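Local coordinates for protein RNA-dependent RNA Polymerase (Bombyx mori cytoplasmic polyhedrosis virus, PDB 6TZ0) that catalyses RNA-templated RNA synthesis, transcribing the double-stranded viral genome into plus strands and probably also making the complementary minus strands, at residues V576-M587 with V599-A608. Residues are numbered along the deposited sequence; the frame is centred on the assembly and turned at random.
Sequences VPRFGPYYAKNM and VKYVNAAWQA
Lys585 and Val602 face each other as a hydrogen-bonded antiparallel pair, Val602 N giving a nearly straight bond (174°) to Lys585 O at 3.0 Å. Met587 and Lys600 form the next such pair in the hairpin of strands 585-591 and 598-602. On one face the long, unbranched Met587 rises from its strand, CG opposite its backbone N (chi1 -178°), and leans across to lay SD against Val602 CG2 at 3.7 Å; beta-branched Val602 suits a strand and offers that methyl. On the other, Asn586 OD1 meets the Tyr601 ring at its edge, in plane, with amide and ring 75° apart, while the hydroxyl end of that tyrosine reaches the methyl of Ala584.

Where the second strand turns into helix 604-614, small residues let the loop 576-584 close in. Ala604 N bonds Val576 O at 2.8 Å, and Ala604 CB touches both Phe579 CB and Tyr582 CB. Ala608 CA lies over one face of the Tyr582 ring. Gln607 is long enough to bring its amide from the helix to the loop, NE2 bonding weakly to Tyr583 O.

Asn603 OD1 accepts a weak capping bond from Trp606 N, consistent with asparagine's common place as N-cap. This is structural packing within the central polymerase domain, away from the metal and nucleotide sites: Phe579 stacks on Phe498, Trp606 packs on helix 557-573, and strand 370-375 flanks strand 585-591 across from strand 598-602.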
loop_
_atom_site.group_PDB
_atom_site.type_symbol
_atom_site.label_atom_id
_atom_site.label_comp_id
_atom_site.label_asym_id
_atom_site.label_seq_id
_atom_site.Cartn_x
_atom_site.Cartn_y
_atom_site.Cartn_z
ATOM N N VAL A 576 23.439 -13.033 -9.766
ATOM C CA VAL A 576 23.237 -11.584 -9.780
ATOM C C VAL A 576 24.321 -10.928 -8.939
ATOM O O VAL A 576 24.297 -11.044 -7.709
ATOM C CB VAL A 576 21.845 -11.193 -9.251
ATOM C CG1 VAL A 576 21.703 -9.681 -9.175
ATOM C CG2 VAL A 576 20.745 -11.766 -10.116
ATOM N N PRO A 577 25.293 -10.253 -9.535
ATOM C CA PRO A 577 26.185 -9.404 -8.749
ATOM C C PRO A 577 25.646 -7.984 -8.685
ATOM O O PRO A 577 24.847 -7.560 -9.523
ATOM C CB PRO A 577 27.494 -9.455 -9.539
ATOM C CG PRO A 577 27.037 -9.586 -10.942
ATOM C CD PRO A 577 25.783 -10.419 -10.914
ATOM N N ARG A 578 26.096 -7.264 -7.655
ATOM C CA ARG A 578 25.906 -5.819 -7.504
ATOM C C ARG A 578 24.422 -5.446 -7.431
ATOM O O ARG A 578 23.858 -4.853 -8.348
ATOM C CB ARG A 578 26.601 -5.040 -8.634
ATOM C CG ARG A 578 28.057 -4.704 -8.408
ATOM C CD ARG A 578 28.928 -5.911 -8.546
ATOM N NE ARG A 578 30.340 -5.594 -8.578
ATOM C CZ ARG A 578 31.288 -6.518 -8.567
ATOM N NH1 ARG A 578 32.553 -6.162 -8.612
ATOM N NH2 ARG A 578 30.964 -7.798 -8.505
ATOM N N PHE A 579 23.784 -5.845 -6.333
ATOM C CA PHE A 579 22.418 -5.377 -6.122
ATOM C C PHE A 579 22.368 -4.055 -5.366
ATOM O O PHE A 579 21.923 -3.046 -5.911
ATOM C CB PHE A 579 21.575 -6.442 -5.416
ATOM C CG PHE A 579 20.248 -5.934 -4.933
ATOM C CD1 PHE A 579 19.312 -5.431 -5.817
ATOM C CD2 PHE A 579 19.922 -6.004 -3.592
ATOM C CE1 PHE A 579 18.093 -4.965 -5.362
ATOM C CE2 PHE A 579 18.705 -5.549 -3.139
ATOM C CZ PHE A 579 17.790 -5.033 -4.024
ATOM N N GLY A 580 22.806 -4.028 -4.124
ATOM C CA GLY A 580 22.737 -2.794 -3.384
ATOM C C GLY A 580 24.104 -2.311 -2.978
ATOM O O GLY A 580 24.893 -1.823 -3.788
ATOM N N PRO A 581 24.392 -2.412 -1.682
ATOM C CA PRO A 581 25.778 -2.392 -1.222
ATOM C C PRO A 581 26.459 -3.745 -1.310
ATOM O O PRO A 581 27.599 -3.877 -0.856
ATOM C CB PRO A 581 25.633 -1.947 0.233
ATOM C CG PRO A 581 24.310 -2.443 0.636
ATOM C CD PRO A 581 23.436 -2.355 -0.566
ATOM N N TYR A 582 25.790 -4.739 -1.881
ATOM C CA TYR A 582 26.247 -6.115 -1.891
ATOM C C TYR A 582 26.896 -6.445 -3.221
ATOM O O TYR A 582 26.577 -5.856 -4.252
ATOM C CB TYR A 582 25.086 -7.070 -1.641
ATOM C CG TYR A 582 24.393 -6.820 -0.337
ATOM C CD1 TYR A 582 24.960 -7.224 0.854
ATOM C CD2 TYR A 582 23.163 -6.186 -0.303
ATOM C CE1 TYR A 582 24.330 -6.997 2.045
ATOM C CE2 TYR A 582 22.523 -5.954 0.884
ATOM C CZ TYR A 582 23.112 -6.362 2.056
ATOM O OH TYR A 582 22.478 -6.133 3.245
ATOM N N TYR A 583 27.807 -7.408 -3.184
ATOM C CA TYR A 583 28.533 -7.851 -4.360
ATOM C C TYR A 583 28.885 -9.314 -4.169
ATOM O O TYR A 583 29.031 -9.784 -3.039
ATOM C CB TYR A 583 29.771 -6.974 -4.621
ATOM C CG TYR A 583 30.680 -6.776 -3.427
ATOM C CD1 TYR A 583 30.477 -5.719 -2.553
ATOM C CD2 TYR A 583 31.747 -7.632 -3.181
ATOM C CE1 TYR A 583 31.285 -5.526 -1.462
ATOM C CE2 TYR A 583 32.569 -7.442 -2.084
ATOM C CZ TYR A 583 32.333 -6.384 -1.234
ATOM O OH TYR A 583 33.133 -6.173 -0.142
ATOM N N ALA A 584 28.993 -10.033 -5.281
ATOM C CA ALA A 584 29.194 -11.476 -5.241
ATOM C C ALA A 584 30.607 -11.805 -4.784
ATOM O O ALA A 584 31.575 -11.199 -5.249
ATOM C CB ALA A 584 28.927 -12.079 -6.613
ATOM N N LYS A 585 30.726 -12.766 -3.871
ATOM C CA LYS A 585 32.014 -13.099 -3.283
ATOM C C LYS A 585 31.944 -14.472 -2.639
ATOM O O LYS A 585 30.865 -15.011 -2.398
ATOM C CB LYS A 585 32.443 -12.061 -2.246
ATOM C CG LYS A 585 31.583 -11.971 -1.008
ATOM C CD LYS A 585 32.182 -10.938 -0.079
ATOM C CE LYS A 585 31.473 -10.878 1.252
ATOM N NZ LYS A 585 30.117 -10.311 1.148
ATOM N N ASN A 586 33.120 -15.033 -2.370
ATOM C CA ASN A 586 33.212 -16.258 -1.591
ATOM C C ASN A 586 32.987 -15.952 -0.120
ATOM O O ASN A 586 33.448 -14.939 0.405
ATOM C CB ASN A 586 34.569 -16.930 -1.765
ATOM C CG ASN A 586 34.759 -17.512 -3.137
ATOM O OD1 ASN A 586 33.837 -18.070 -3.720
ATOM N ND2 ASN A 586 35.966 -17.390 -3.664
ATOM N N MET A 587 32.297 -16.863 0.552
ATOM C CA MET A 587 31.730 -16.583 1.859
ATOM C C MET A 587 31.840 -17.836 2.710
ATOM O O MET A 587 31.536 -18.929 2.231
ATOM C CB MET A 587 30.277 -16.139 1.682
ATOM C CG MET A 587 29.508 -15.749 2.912
ATOM S SD MET A 587 27.897 -15.156 2.364
ATOM C CE MET A 587 27.026 -14.993 3.910
ATOM N N VAL A 599 33.349 -23.050 2.112
ATOM C CA VAL A 599 33.410 -21.783 1.391
ATOM C C VAL A 599 32.592 -21.930 0.120
ATOM O O VAL A 599 32.883 -22.796 -0.710
ATOM C CB VAL A 599 34.852 -21.359 1.070
ATOM C CG1 VAL A 599 34.851 -20.156 0.170
ATOM C CG2 VAL A 599 35.608 -21.039 2.343
ATOM N N LYS A 600 31.564 -21.105 -0.025
ATOM C CA LYS A 600 30.728 -21.106 -1.212
ATOM C C LYS A 600 30.705 -19.721 -1.831
ATOM O O LYS A 600 30.938 -18.716 -1.160
ATOM C CB LYS A 600 29.296 -21.556 -0.909
ATOM C CG LYS A 600 29.192 -22.993 -0.455
ATOM C CD LYS A 600 29.576 -23.945 -1.565
ATOM C CE LYS A 600 29.333 -25.382 -1.163
ATOM N NZ LYS A 600 30.291 -25.841 -0.127
ATOM N N TYR A 601 30.432 -19.692 -3.127
ATOM C CA TYR A 601 30.282 -18.447 -3.864
ATOM C C TYR A 601 28.836 -17.986 -3.747
ATOM O O TYR A 601 27.918 -18.699 -4.162
ATOM C CB TYR A 601 30.672 -18.660 -5.321
ATOM C CG TYR A 601 30.731 -17.412 -6.161
ATOM C CD1 TYR A 601 31.846 -16.591 -6.132
ATOM C CD2 TYR A 601 29.679 -17.063 -6.988
ATOM C CE1 TYR A 601 31.911 -15.459 -6.902
ATOM C CE2 TYR A 601 29.733 -15.930 -7.759
ATOM C CZ TYR A 601 30.851 -15.134 -7.714
ATOM O OH TYR A 601 30.910 -14.004 -8.488
ATOM N N VAL A 602 28.630 -16.809 -3.169
ATOM C CA VAL A 602 27.300 -16.293 -2.873
ATOM C C VAL A 602 27.118 -14.990 -3.636
ATOM O O VAL A 602 27.923 -14.067 -3.484
ATOM C CB VAL A 602 27.112 -16.070 -1.363
ATOM C CG1 VAL A 602 25.734 -15.541 -1.069
ATOM C CG2 VAL A 602 27.370 -17.346 -0.590
ATOM N N ASN A 603 26.066 -14.908 -4.449
ATOM C CA ASN A 603 25.844 -13.693 -5.218
ATOM C C ASN A 603 25.158 -12.632 -4.356
ATOM O O ASN A 603 24.860 -12.851 -3.182
ATOM C CB ASN A 603 25.072 -13.994 -6.505
ATOM C CG ASN A 603 23.724 -14.644 -6.270
ATOM O OD1 ASN A 603 23.329 -14.907 -5.155
ATOM N ND2 ASN A 603 22.999 -14.879 -7.343
ATOM N N ALA A 604 24.889 -11.469 -4.955
ATOM C CA ALA A 604 24.437 -10.312 -4.186
ATOM C C ALA A 604 22.992 -10.456 -3.731
ATOM O O ALA A 604 22.646 -10.069 -2.605
ATOM C CB ALA A 604 24.597 -9.045 -5.019
ATOM N N ALA A 605 22.136 -10.998 -4.599
ATOM C CA ALA A 605 20.715 -11.107 -4.299
ATOM C C ALA A 605 20.448 -12.081 -3.166
ATOM O O ALA A 605 19.546 -11.856 -2.357
ATOM C CB ALA A 605 19.956 -11.539 -5.546
ATOM N N TRP A 606 21.241 -13.144 -3.073
ATOM C CA TRP A 606 21.037 -14.128 -2.021
ATOM C C TRP A 606 21.552 -13.610 -0.684
ATOM O O TRP A 606 20.971 -13.910 0.365
ATOM C CB TRP A 606 21.667 -15.444 -2.482
ATOM C CG TRP A 606 21.626 -16.624 -1.606
ATOM C CD1 TRP A 606 20.656 -16.957 -0.719
ATOM C CD2 TRP A 606 22.469 -17.767 -1.718
ATOM N NE1 TRP A 606 20.916 -18.182 -0.171
ATOM C CE2 TRP A 606 22.022 -18.708 -0.780
ATOM C CE3 TRP A 606 23.589 -18.069 -2.493
ATOM C CZ2 TRP A 606 22.658 -19.924 -0.588
ATOM C CZ3 TRP A 606 24.222 -19.276 -2.296
ATOM C CH2 TRP A 606 23.754 -20.187 -1.354
ATOM N N GLN A 607 22.561 -12.734 -0.716
ATOM C CA GLN A 607 22.967 -11.998 0.480
ATOM C C GLN A 607 21.861 -11.072 0.961
ATOM O O GLN A 607 21.556 -11.024 2.160
ATOM C CB GLN A 607 24.222 -11.176 0.203
ATOM C CG GLN A 607 25.459 -11.969 -0.072
ATOM C CD GLN A 607 26.628 -11.088 -0.402
ATOM O OE1 GLN A 607 26.532 -9.871 -0.346
ATOM N NE2 GLN A 607 27.726 -11.695 -0.807
ATOM N N ALA A 608 21.247 -10.327 0.033
ATOM C CA ALA A 608 20.182 -9.397 0.406
ATOM C C ALA A 608 18.959 -10.126 0.940
ATOM O O ALA A 608 18.380 -9.715 1.951
ATOM C CB ALA A 608 19.796 -8.531 -0.789
#